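Local coordinates for DHC, diheme cytochrome c (Rhodobacter sphaeroides, PDB 2FWT), which carries two covalently bound c-type hemes and probably passes electrons to SHP, the oxygen-binding sphaeroides heme protein, at residues Ser29-Met34 against Tyr58-Ala63; Ala22-Ala27 against Leu83-Leu88; Asp6-Thr11 against Gly53-Tyr58. One frame throughout, in Å; residues are numbered along the deposited sequence.

Contact 1 of 3, residues Ser29-Met34 against Tyr58-Ala63; sequences SWTALM and YLVANA. With HEC (heme c), chain C.
In the wall of the first heme pocket of this helical diheme cytochrome c, helix 27-34 packs against the C-terminal turn of helix 49-61, with Trp30 laid over Leu59. The Leu59 CB methylene sits above the five-membered ring of the indole, 3.8 Å from its centroid and 18° off the normal, a CH-pi contact over the face. The leucine methyls continue across the same ring system, CD1 approaching Trp30 CE3 at 3.7 Å while CD2 stands over the middle of the indole. With CG of Trp30 anti to its carbonyl carbon (chi1 -68°), the ring is carried toward the other helix, and Ala63 CB meets its edge at CD1, 4.0 Å away and near the ring plane. The buried indole nitrogen NE1 is satisfied by the backbone oxygen of Ala22, which helps fix the rotation of the ring. Met34, its chain bent at chi2 and chi3, turns SD to within 4.1 Å of Leu59 CD1 and 3.7 Å of the heme atom CBB. Leu33 CD1 rests 3.6 Å from the heme methyl CMA, and Trp30 CZ3 lies 3.8 Å from CMB. At the outer margin Thr31 OG1, which is hydrogen-bonded to Glu56, packs on Val60 CG2. One helix thus lends its side chains both to its neighbour and to the porphyrin rim, as is typical of the hydrophobic heme pocket of c-type cytochromes.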
loop_
_atom_site.group_PDB
_atom_site.type_symbol
_atom_site.label_atom_id
_atom_site.label_comp_id
_atom_site.label_asym_id
_atom_site.label_seq_id
_atom_site.Cartn_x
_atom_site.Cartn_y
_atom_site.Cartn_z
ATOM N N SER A 29 -2.947 7.243 -7.908
ATOM C CA SER A 29 -2.855 5.805 -7.674
ATOM C C SER A 29 -3.832 5.367 -6.578
ATOM O O SER A 29 -4.553 4.391 -6.738
ATOM C CB SER A 29 -1.428 5.396 -7.318
ATOM O OG SER A 29 -0.527 5.592 -8.420
ATOM N N TRP A 30 -3.877 6.091 -5.464
ATOM C CA TRP A 30 -4.883 5.794 -4.446
ATOM C C TRP A 30 -6.301 5.917 -4.996
ATOM O O TRP A 30 -7.149 5.065 -4.729
ATOM C CB TRP A 30 -4.702 6.676 -3.237
ATOM C CG TRP A 30 -3.455 6.421 -2.422
ATOM C CD1 TRP A 30 -2.506 7.325 -2.107
ATOM C CD2 TRP A 30 -3.059 5.195 -1.805
ATOM N NE1 TRP A 30 -1.557 6.759 -1.365
ATOM C CE2 TRP A 30 -1.868 5.451 -1.135
ATOM C CE3 TRP A 30 -3.607 3.896 -1.757
ATOM C CZ2 TRP A 30 -1.188 4.472 -0.404
ATOM C CZ3 TRP A 30 -2.942 2.916 -1.012
ATOM C CH2 TRP A 30 -1.756 3.209 -0.342
ATOM N N THR A 31 -6.569 6.948 -5.778
ATOM C CA THR A 31 -7.912 7.122 -6.357
ATOM C C THR A 31 -8.252 5.937 -7.284
ATOM O O THR A 31 -9.369 5.399 -7.272
ATOM C CB THR A 31 -8.014 8.476 -7.084
ATOM O OG1 THR A 31 -7.998 9.520 -6.109
ATOM C CG2 THR A 31 -9.261 8.564 -7.928
ATOM N N ALA A 32 -7.284 5.527 -8.080
ATOM C CA ALA A 32 -7.493 4.410 -8.979
ATOM C C ALA A 32 -7.806 3.129 -8.224
ATOM O O ALA A 32 -8.703 2.355 -8.613
ATOM C CB ALA A 32 -6.279 4.230 -9.852
ATOM N N LEU A 33 -7.025 2.858 -7.188
ATOM C CA LEU A 33 -7.240 1.677 -6.375
ATOM C C LEU A 33 -8.610 1.734 -5.677
ATOM O O LEU A 33 -9.383 0.754 -5.680
ATOM C CB LEU A 33 -6.138 1.521 -5.330
ATOM C CG LEU A 33 -4.812 0.880 -5.708
ATOM C CD1 LEU A 33 -3.825 1.022 -4.563
ATOM C CD2 LEU A 33 -4.992 -0.603 -6.059
ATOM N N MET A 34 -8.933 2.881 -5.097
ATOM C CA MET A 34 -10.195 2.985 -4.347
ATOM C C MET A 34 -11.450 2.913 -5.262
ATOM O O MET A 34 -12.574 2.632 -4.806
ATOM C CB MET A 34 -10.194 4.248 -3.492
ATOM C CG MET A 34 -9.108 4.255 -2.424
ATOM S SD MET A 34 -9.203 2.895 -1.239
ATOM C CE MET A 34 -10.732 3.256 -0.381
ATOM N N TYR A 58 -8.398 10.486 2.924
ATOM C CA TYR A 58 -7.224 10.423 3.771
ATOM C C TYR A 58 -5.987 10.061 2.943
ATOM O O TYR A 58 -4.937 10.706 3.076
ATOM C CB TYR A 58 -7.434 9.415 4.928
ATOM C CG TYR A 58 -6.145 9.019 5.606
ATOM C CD1 TYR A 58 -5.586 9.818 6.578
ATOM C CD2 TYR A 58 -5.474 7.840 5.266
ATOM C CE1 TYR A 58 -4.375 9.492 7.159
ATOM C CE2 TYR A 58 -4.266 7.495 5.876
ATOM C CZ TYR A 58 -3.739 8.319 6.822
ATOM O OH TYR A 58 -2.556 8.007 7.434
ATOM N N LEU A 59 -6.114 9.046 2.092
ATOM C CA LEU A 59 -4.980 8.570 1.304
ATOM C C LEU A 59 -4.499 9.660 0.363
ATOM O O LEU A 59 -3.307 9.968 0.287
ATOM C CB LEU A 59 -5.329 7.286 0.578
ATOM C CG LEU A 59 -5.582 6.053 1.448
ATOM C CD1 LEU A 59 -6.228 4.936 0.616
ATOM C CD2 LEU A 59 -4.316 5.574 2.087
ATOM N N VAL A 60 -5.438 10.306 -0.316
ATOM C CA VAL A 60 -5.117 11.387 -1.233
ATOM C C VAL A 60 -4.453 12.570 -0.532
ATOM O O VAL A 60 -3.440 13.102 -1.016
ATOM C CB VAL A 60 -6.387 11.813 -2.018
ATOM C CG1 VAL A 60 -6.211 13.135 -2.772
ATOM C CG2 VAL A 60 -6.738 10.722 -3.003
ATOM N N ALA A 61 -5.005 12.970 0.613
ATOM C CA ALA A 61 -4.493 14.123 1.355
ATOM C C ALA A 61 -3.096 13.889 1.891
ATOM O O ALA A 61 -2.377 14.859 2.138
ATOM C CB ALA A 61 -5.435 14.468 2.532
ATOM N N ASN A 62 -2.723 12.620 2.065
ATOM C CA ASN A 62 -1.446 12.232 2.612
ATOM C C ASN A 62 -0.533 11.487 1.648
ATOM O O ASN A 62 0.473 10.915 2.046
ATOM C CB ASN A 62 -1.691 11.447 3.897
ATOM C CG ASN A 62 -2.292 12.302 4.959
ATOM O OD1 ASN A 62 -1.565 13.070 5.565
ATOM N ND2 ASN A 62 -3.623 12.236 5.166
ATOM N N ALA A 63 -0.832 11.618 0.358
ATOM C CA ALA A 63 -0.184 10.852 -0.689
ATOM C C ALA A 63 1.263 11.329 -0.887
ATOM O O ALA A 63 1.668 12.397 -0.375
ATOM C CB ALA A 63 -0.976 10.995 -1.955
HETATM FE FE HEC C . -5.070 -4.558 -0.806
HETATM C CHA HEC C . -2.406 -5.397 -2.712
HETATM C CHB HEC C . -4.075 -1.271 -0.850
HETATM C CHC HEC C . -7.669 -3.727 1.206
HETATM C CHD HEC C . -6.169 -7.783 -0.873
HETATM N NA HEC C . -3.530 -3.529 -1.591
HETATM C C1A HEC C . -2.524 -4.076 -2.368
HETATM C C2A HEC C . -1.605 -3.055 -2.777
HETATM C C3A HEC C . -2.061 -1.900 -2.249
HETATM C C4A HEC C . -3.271 -2.184 -1.495
HETATM C CMA HEC C . -1.436 -0.524 -2.380
HETATM C CAA HEC C . -0.356 -3.286 -3.635
HETATM C CBA HEC C . 0.828 -3.809 -2.824
HETATM C CGA HEC C . 2.085 -3.755 -3.670
HETATM O O1A HEC C . 2.696 -2.670 -3.748
HETATM O O2A HEC C . 2.481 -4.796 -4.259
HETATM N NB HEC C . -5.744 -2.830 0.025
HETATM C C1B HEC C . -5.239 -1.567 -0.179
HETATM C C2B HEC C . -6.113 -0.606 0.454
HETATM C C3B HEC C . -7.125 -1.301 1.013
HETATM C C4B HEC C . -6.865 -2.712 0.805
HETATM C CMB HEC C . -5.880 0.918 0.351
HETATM C CAB HEC C . -8.363 -0.778 1.776
HETATM C CBB HEC C . -9.256 -0.080 0.995
HETATM N NC HEC C . -6.609 -5.579 0.016
HETATM C C1C HEC C . -7.577 -5.041 0.838
HETATM C C2C HEC C . -8.449 -6.094 1.288
HETATM C C3C HEC C . -8.054 -7.228 0.705
HETATM C C4C HEC C . -6.881 -6.915 -0.094
HETATM C CMC HEC C . -9.643 -5.885 2.232
HETATM C CAC HEC C . -8.706 -8.633 0.835
HETATM C CBC HEC C . -10.040 -8.780 0.567
HETATM N ND HEC C . -4.422 -6.246 -1.649
HETATM C C1D HEC C . -5.051 -7.490 -1.584
HETATM C C2D HEC C . -4.317 -8.454 -2.373
HETATM C C3D HEC C . -3.142 -7.732 -2.954
HETATM C C4D HEC C . -3.284 -6.370 -2.448
HETATM C CMD HEC C . -4.666 -9.891 -2.623
HETATM C CAD HEC C . -2.084 -8.347 -3.861
HETATM C CBD HEC C . -0.950 -8.899 -2.986
HETATM C CGD HEC C . 0.103 -9.601 -3.808
HETATM O O1D HEC C . 0.126 -9.386 -5.045
HETATM O O2D HEC C . 0.920 -10.363 -3.200
#

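Contact 2 of 3, residues Ala22-Ala27 against Leu83-Leu88; sequences AALLPA and LRISEL. With HEC (heme c), chain C.
The Arg84 guanidinium turns its edge to both heme propionates, and in the same loop, 83-88, Ile85 packs on Leu24 and Leu25. NH1 of Arg84 gives hydrogen bonds to heme O2A at 3.0 Å and to heme O1D, while NH2 reaches the same O1D at 2.9 Å; O2A lies in the guanidinium plane. This is a propionate-binding loop, with a short 3-10 segment at 85-87, set against the loop that leads into helix 27-34. The Arg84 chain, extended from CG to NE, runs alongside propionate A, and the guanidinium then bridges both propionates. A methionine in its place would probably leave O1D without both Arg84 donors and O2A without one, with the propionate charges less well balanced. The carboxylate of propionate A is gripped by the next turn as well: Ser86 N donates to heme O1A at 2.9 Å, with an angle of 164°, and Ser86 OG donates to O2A at 2.7 Å. Ser109 and Ser111 add further hydrogen bonds to the heme.

Behind the polar cluster the contact is aliphatic. Leu25 CG meets Ile85 CG1 at 3.7 Å, and Leu24 CB lies 3.8 Å from Ile85 CD1. Ile85 CG1 lies anti to the carbonyl carbon (chi1 -63°), which brings the CG1-CD1 arm against both leucines. Leu25 also points CD1 at the heme methyl CMA, 4.0 Å away. Leu88 CD1 lies against Leu24 O, 3.3 Å away, and also near Leu25 CD2.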
loop_
_atom_site.group_PDB
_atom_site.type_symbol
_atom_site.label_atom_id
_atom_site.label_comp_id
_atom_site.label_asym_id
_atom_site.label_seq_id
_atom_site.Cartn_x
_atom_site.Cartn_y
_atom_site.Cartn_z
ATOM N N ALA A 22 -0.015 6.043 3.346
ATOM C CA ALA A 22 -0.423 6.937 2.267
ATOM C C ALA A 22 0.735 7.534 1.477
ATOM O O ALA A 22 0.654 7.657 0.259
ATOM C CB ALA A 22 -1.324 8.034 2.823
ATOM N N ALA A 23 1.821 7.859 2.170
ATOM C CA ALA A 23 2.956 8.533 1.571
ATOM C C ALA A 23 3.640 7.721 0.492
ATOM O O ALA A 23 4.486 8.255 -0.247
ATOM C CB ALA A 23 3.930 8.853 2.652
ATOM N N LEU A 24 3.326 6.435 0.406
ATOM C CA LEU A 24 4.024 5.563 -0.538
ATOM C C LEU A 24 3.534 5.624 -1.997
ATOM O O LEU A 24 4.271 5.221 -2.899
ATOM C CB LEU A 24 3.990 4.133 -0.031
ATOM C CG LEU A 24 5.125 3.538 0.832
ATOM C CD1 LEU A 24 6.167 4.463 1.394
ATOM C CD2 LEU A 24 4.629 2.520 1.809
ATOM N N LEU A 25 2.314 6.108 -2.232
ATOM C CA LEU A 25 1.776 6.225 -3.581
ATOM C C LEU A 25 1.275 7.636 -3.844
ATOM O O LEU A 25 0.853 8.348 -2.921
ATOM C CB LEU A 25 0.611 5.238 -3.807
ATOM C CG LEU A 25 0.989 3.745 -3.896
ATOM C CD1 LEU A 25 -0.262 2.914 -3.961
ATOM C CD2 LEU A 25 1.834 3.495 -5.132
ATOM N N PRO A 26 1.304 8.044 -5.110
ATOM C CA PRO A 26 0.697 9.319 -5.451
ATOM C C PRO A 26 -0.832 9.287 -5.415
ATOM O O PRO A 26 -1.459 8.221 -5.520
ATOM C CB PRO A 26 1.200 9.576 -6.852
ATOM C CG PRO A 26 1.456 8.210 -7.425
ATOM C CD PRO A 26 1.928 7.379 -6.279
ATOM N N ALA A 27 -1.423 10.463 -5.302
ATOM C CA ALA A 27 -2.887 10.596 -5.178
ATOM C C ALA A 27 -3.638 9.862 -6.272
ATOM O O ALA A 27 -4.618 9.145 -5.994
ATOM C CB ALA A 27 -3.285 12.038 -5.118
ATOM N N LEU A 83 -0.477 0.988 -9.702
ATOM C CA LEU A 83 -1.353 0.481 -8.677
ATOM C C LEU A 83 -0.578 -0.132 -7.509
ATOM O O LEU A 83 -1.186 -0.406 -6.471
ATOM C CB LEU A 83 -2.299 -0.569 -9.238
ATOM C CG LEU A 83 -3.687 -0.172 -9.768
ATOM C CD1 LEU A 83 -3.967 1.296 -9.810
ATOM C CD2 LEU A 83 -3.961 -0.876 -11.099
ATOM N N ARG A 84 0.730 -0.364 -7.679
ATOM C CA ARG A 84 1.512 -1.097 -6.671
ATOM C C ARG A 84 2.709 -0.269 -6.242
ATOM O O ARG A 84 3.452 0.256 -7.106
ATOM C CB ARG A 84 2.009 -2.456 -7.206
ATOM C CG ARG A 84 0.929 -3.434 -7.432
ATOM C CD ARG A 84 1.486 -4.717 -7.987
ATOM N NE ARG A 84 0.561 -5.859 -8.071
ATOM C CZ ARG A 84 0.337 -6.776 -7.131
ATOM N NH1 ARG A 84 0.847 -6.674 -5.924
ATOM N NH2 ARG A 84 -0.476 -7.790 -7.402
ATOM N N ILE A 85 2.911 -0.200 -4.928
ATOM C CA ILE A 85 4.138 0.317 -4.359
ATOM C C ILE A 85 5.331 -0.496 -4.900
ATOM O O ILE A 85 6.372 0.062 -5.272
ATOM C CB ILE A 85 4.106 0.251 -2.825
ATOM C CG1 ILE A 85 2.974 1.144 -2.258
ATOM C CG2 ILE A 85 5.449 0.694 -2.241
ATOM C CD1 ILE A 85 2.523 0.720 -0.869
ATOM N N SER A 86 5.142 -1.809 -4.970
ATOM C CA SER A 86 6.170 -2.750 -5.407
ATOM C C SER A 86 6.545 -2.633 -6.886
ATOM O O SER A 86 7.481 -3.293 -7.327
ATOM C CB SER A 86 5.735 -4.179 -5.064
ATOM O OG SER A 86 4.613 -4.586 -5.819
ATOM N N GLU A 87 5.836 -1.804 -7.646
ATOM C CA GLU A 87 6.157 -1.518 -9.052
ATOM C C GLU A 87 6.753 -0.126 -9.278
ATOM O O GLU A 87 7.074 0.240 -10.411
ATOM C CB GLU A 87 4.908 -1.679 -9.925
ATOM C CG GLU A 87 4.475 -3.135 -10.056
ATOM C CD GLU A 87 5.441 -4.011 -10.864
ATOM O OE1 GLU A 87 5.861 -3.608 -11.980
ATOM O OE2 GLU A 87 5.757 -5.125 -10.404
ATOM N N LEU A 88 6.939 0.645 -8.217
ATOM C CA LEU A 88 7.512 1.969 -8.359
ATOM C C LEU A 88 8.971 1.912 -8.776
ATOM O O LEU A 88 9.683 1.029 -8.356
ATOM C CB LEU A 88 7.408 2.764 -7.065
ATOM C CG LEU A 88 5.979 3.129 -6.654
ATOM C CD1 LEU A 88 6.014 3.726 -5.278
ATOM C CD2 LEU A 88 5.343 4.072 -7.653
HETATM FE FE HEC C . -5.070 -4.558 -0.806
HETATM C CHA HEC C . -2.406 -5.397 -2.712
HETATM C CHB HEC C . -4.075 -1.271 -0.850
HETATM C CHC HEC C . -7.669 -3.727 1.206
HETATM C CHD HEC C . -6.169 -7.783 -0.873
HETATM N NA HEC C . -3.530 -3.529 -1.591
HETATM C C1A HEC C . -2.524 -4.076 -2.368
HETATM C C2A HEC C . -1.605 -3.055 -2.777
HETATM C C3A HEC C . -2.061 -1.900 -2.249
HETATM C C4A HEC C . -3.271 -2.184 -1.495
HETATM C CMA HEC C . -1.436 -0.524 -2.380
HETATM C CAA HEC C . -0.356 -3.286 -3.635
HETATM C CBA HEC C . 0.828 -3.809 -2.824
HETATM C CGA HEC C . 2.085 -3.755 -3.670
HETATM O O1A HEC C . 2.696 -2.670 -3.748
HETATM O O2A HEC C . 2.481 -4.796 -4.259
HETATM N NB HEC C . -5.744 -2.830 0.025
HETATM C C1B HEC C . -5.239 -1.567 -0.179
HETATM C C2B HEC C . -6.113 -0.606 0.454
HETATM C C3B HEC C . -7.125 -1.301 1.013
HETATM C C4B HEC C . -6.865 -2.712 0.805
HETATM C CMB HEC C . -5.880 0.918 0.351
HETATM C CAB HEC C . -8.363 -0.778 1.776
HETATM C CBB HEC C . -9.256 -0.080 0.995
HETATM N NC HEC C . -6.609 -5.579 0.016
HETATM C C1C HEC C . -7.577 -5.041 0.838
HETATM C C2C HEC C . -8.449 -6.094 1.288
HETATM C C3C HEC C . -8.054 -7.228 0.705
HETATM C C4C HEC C . -6.881 -6.915 -0.094
HETATM C CMC HEC C . -9.643 -5.885 2.232
HETATM C CAC HEC C . -8.706 -8.633 0.835
HETATM C CBC HEC C . -10.040 -8.780 0.567
HETATM N ND HEC C . -4.422 -6.246 -1.649
HETATM C C1D HEC C . -5.051 -7.490 -1.584
HETATM C C2D HEC C . -4.317 -8.454 -2.373
HETATM C C3D HEC C . -3.142 -7.732 -2.954
HETATM C C4D HEC C . -3.284 -6.370 -2.448
HETATM C CMD HEC C . -4.666 -9.891 -2.623
HETATM C CAD HEC C . -2.084 -8.347 -3.861
HETATM C CBD HEC C . -0.950 -8.899 -2.986
HETATM C CGD HEC C . 0.103 -9.601 -3.808
HETATM O O1D HEC C . 0.126 -9.386 -5.045
HETATM O O2D HEC C . 0.920 -10.363 -3.200
#

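Contact 3 of 3, residues Asp6-Thr11 against Gly53-Tyr58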
loop_
_atom_site.group_PDB
_atom_site.type_symbol
_atom_site.label_atom_id
_atom_site.label_comp_id
_atom_site.label_asym_id
_atom_site.label_seq_id
_atom_site.Cartn_x
_atom_site.Cartn_y
_atom_site.Cartn_z
ATOM N N ASP A 6 -4.908 6.871 10.626
ATOM C CA ASP A 6 -6.340 6.943 10.439
ATOM C C ASP A 6 -7.049 5.636 10.818
ATOM O O ASP A 6 -6.855 4.609 10.170
ATOM C CB ASP A 6 -6.636 7.267 9.001
ATOM C CG ASP A 6 -8.080 7.536 8.773
ATOM O OD1 ASP A 6 -8.693 6.813 7.981
ATOM O OD2 ASP A 6 -8.617 8.482 9.420
ATOM N N PRO A 7 -7.894 5.667 11.868
ATOM C CA PRO A 7 -8.563 4.429 12.296
ATOM C C PRO A 7 -9.366 3.677 11.241
ATOM O O PRO A 7 -9.237 2.460 11.157
ATOM C CB PRO A 7 -9.459 4.904 13.449
ATOM C CG PRO A 7 -8.747 6.112 13.964
ATOM C CD PRO A 7 -8.203 6.793 12.770
ATOM N N LEU A 8 -10.143 4.374 10.404
ATOM C CA LEU A 8 -10.938 3.688 9.383
ATOM C C LEU A 8 -10.041 3.010 8.359
ATOM O O LEU A 8 -10.297 1.898 7.938
ATOM C CB LEU A 8 -11.790 4.687 8.605
ATOM C CG LEU A 8 -13.188 4.361 8.089
ATOM C CD1 LEU A 8 -13.519 5.232 6.915
ATOM C CD2 LEU A 8 -13.571 2.934 7.893
ATOM N N THR A 9 -9.031 3.738 7.898
ATOM C CA THR A 9 -8.109 3.182 6.908
ATOM C C THR A 9 -7.331 2.026 7.534
ATOM O O THR A 9 -7.218 0.975 6.916
ATOM C CB THR A 9 -7.158 4.251 6.366
ATOM O OG1 THR A 9 -7.937 5.313 5.784
ATOM C CG2 THR A 9 -6.219 3.645 5.341
ATOM N N ARG A 10 -6.817 2.207 8.750
ATOM C CA ARG A 10 -6.019 1.162 9.393
ATOM C C ARG A 10 -6.861 -0.111 9.560
ATOM O O ARG A 10 -6.371 -1.201 9.311
ATOM C CB ARG A 10 -5.415 1.644 10.723
ATOM C CG ARG A 10 -4.638 0.581 11.570
ATOM C CD ARG A 10 -3.211 0.393 11.095
ATOM N NE ARG A 10 -2.350 -0.597 11.787
ATOM C CZ ARG A 10 -2.615 -1.899 11.991
ATOM N NH1 ARG A 10 -3.786 -2.453 11.665
ATOM N NH2 ARG A 10 -1.692 -2.651 12.600
ATOM N N THR A 11 -8.132 0.043 9.926
ATOM C CA THR A 11 -9.057 -1.063 10.090
ATOM C C THR A 11 -9.413 -1.732 8.783
ATOM O O THR A 11 -9.282 -2.944 8.645
ATOM C CB THR A 11 -10.366 -0.553 10.768
ATOM O OG1 THR A 11 -10.044 -0.195 12.116
ATOM C CG2 THR A 11 -11.445 -1.612 10.778
ATOM N N GLY A 53 -15.083 6.730 0.293
ATOM C CA GLY A 53 -14.742 8.140 0.158
ATOM C C GLY A 53 -13.912 8.688 1.297
ATOM O O GLY A 53 -12.990 9.499 1.094
ATOM N N GLN A 54 -14.226 8.280 2.511
ATOM C CA GLN A 54 -13.431 8.705 3.665
ATOM C C GLN A 54 -11.987 8.202 3.624
ATOM O O GLN A 54 -11.061 8.955 3.969
ATOM C CB GLN A 54 -14.044 8.277 5.011
ATOM C CG GLN A 54 -15.254 9.106 5.453
ATOM C CD GLN A 54 -14.994 10.469 6.164
ATOM O OE1 GLN A 54 -15.971 11.087 6.600
ATOM N NE2 GLN A 54 -13.730 10.929 6.297
ATOM N N ILE A 55 -11.807 6.933 3.258
ATOM C CA ILE A 55 -10.464 6.349 3.203
ATOM C C ILE A 55 -9.722 7.037 2.064
ATOM O O ILE A 55 -8.577 7.465 2.220
ATOM C CB ILE A 55 -10.530 4.839 3.018
ATOM C CG1 ILE A 55 -11.108 4.207 4.299
ATOM C CG2 ILE A 55 -9.211 4.225 2.595
ATOM C CD1 ILE A 55 -11.534 2.781 4.089
ATOM N N GLU A 56 -10.391 7.155 0.931
ATOM C CA GLU A 56 -9.768 7.786 -0.221
ATOM C C GLU A 56 -9.320 9.211 0.086
ATOM O O GLU A 56 -8.236 9.652 -0.284
ATOM C CB GLU A 56 -10.695 7.750 -1.429
ATOM C CG GLU A 56 -10.016 8.281 -2.672
ATOM C CD GLU A 56 -10.876 8.256 -3.917
ATOM O OE1 GLU A 56 -11.914 7.556 -3.915
ATOM O OE2 GLU A 56 -10.496 8.950 -4.887
ATOM N N SER A 57 -10.162 9.965 0.754
ATOM C CA SER A 57 -9.801 11.338 1.095
ATOM C C SER A 57 -8.519 11.391 1.950
ATOM O O SER A 57 -7.639 12.221 1.711
ATOM C CB SER A 57 -10.977 12.051 1.788
ATOM O OG SER A 57 -10.525 13.300 2.340
ATOM N N TYR A 58 -8.398 10.486 2.924
ATOM C CA TYR A 58 -7.224 10.423 3.771
ATOM C C TYR A 58 -5.987 10.061 2.943
ATOM O O TYR A 58 -4.937 10.706 3.076
ATOM C CB TYR A 58 -7.434 9.415 4.928
ATOM C CG TYR A 58 -6.145 9.019 5.606
ATOM C CD1 TYR A 58 -5.586 9.818 6.578
ATOM C CD2 TYR A 58 -5.474 7.840 5.266
ATOM C CE1 TYR A 58 -4.375 9.492 7.159
ATOM C CE2 TYR A 58 -4.266 7.495 5.876
ATOM C CZ TYR A 58 -3.739 8.319 6.822
ATOM O OH TYR A 58 -2.556 8.007 7.434
HETATM O O HOH W 1 -10.872 7.942 6.966
#
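The CH-pi contact comes first: Asp6 CB stands over the centre of the Tyr58 ring, 3.5 Å from the centroid and 7° off the normal. Asp6 CG lies anti to the backbone N, a torsion that lets the carboxylate slide out past the ring's CG-CD1 rim, its plane 17° from that of the ring. Among the polar bonds, Asp6 OD1 takes two from Thr9: OG1 donates at 2.8 Å, on the anti side of the carboxylate, and the backbone N donates at 3.1 Å from above the carboxylate plane. Asp6 is the N-cap of helix 7-12, and its capping bond closes the first turn of the helix that leads to the heme-binding Cys13. A water also donates to OD1 at 2.7 Å, and its weak second bond to Gln54 O links the two helices. The axes of segments 7-11 and 53-58 cross at -103° and approach to 9.3 Å. Van der Waals contacts fill the crossing. Thr9 OG1, already committed to Asp6, lies 3.6 Å from Ile55 CG2 and also packs obliquely by Tyr58 CD2. Further out, Leu8 CD1 touches Gln54 CB at 3.6 Å and forms the apolar pair of the crossing with Ile55 CG1 at 3.7 Å, the leucine crossing both side chains at about a right angle. On the inner side, Ile55 also packs on Met34 of helix 27-34.

From the N terminus, helix 7-12 enters contact 3 first, and that contact closes the long loop up to helix 49-61. The chain then passes through 22-27, the first half of contact 2, and straight into helix 27-34 for contact 1, which closes on the C-terminal end of helix 49-61. Contact 2 closes last, at 83-88, so that contact 1 is nested within it, whereas contact 3 crosses both. Contacts 1 and 3 share Tyr58 and helix 49-61, and Thr31 joins them through Glu56. Contacts 1 and 2 meet where Trp30 reaches Ala22, and both touch the same heme.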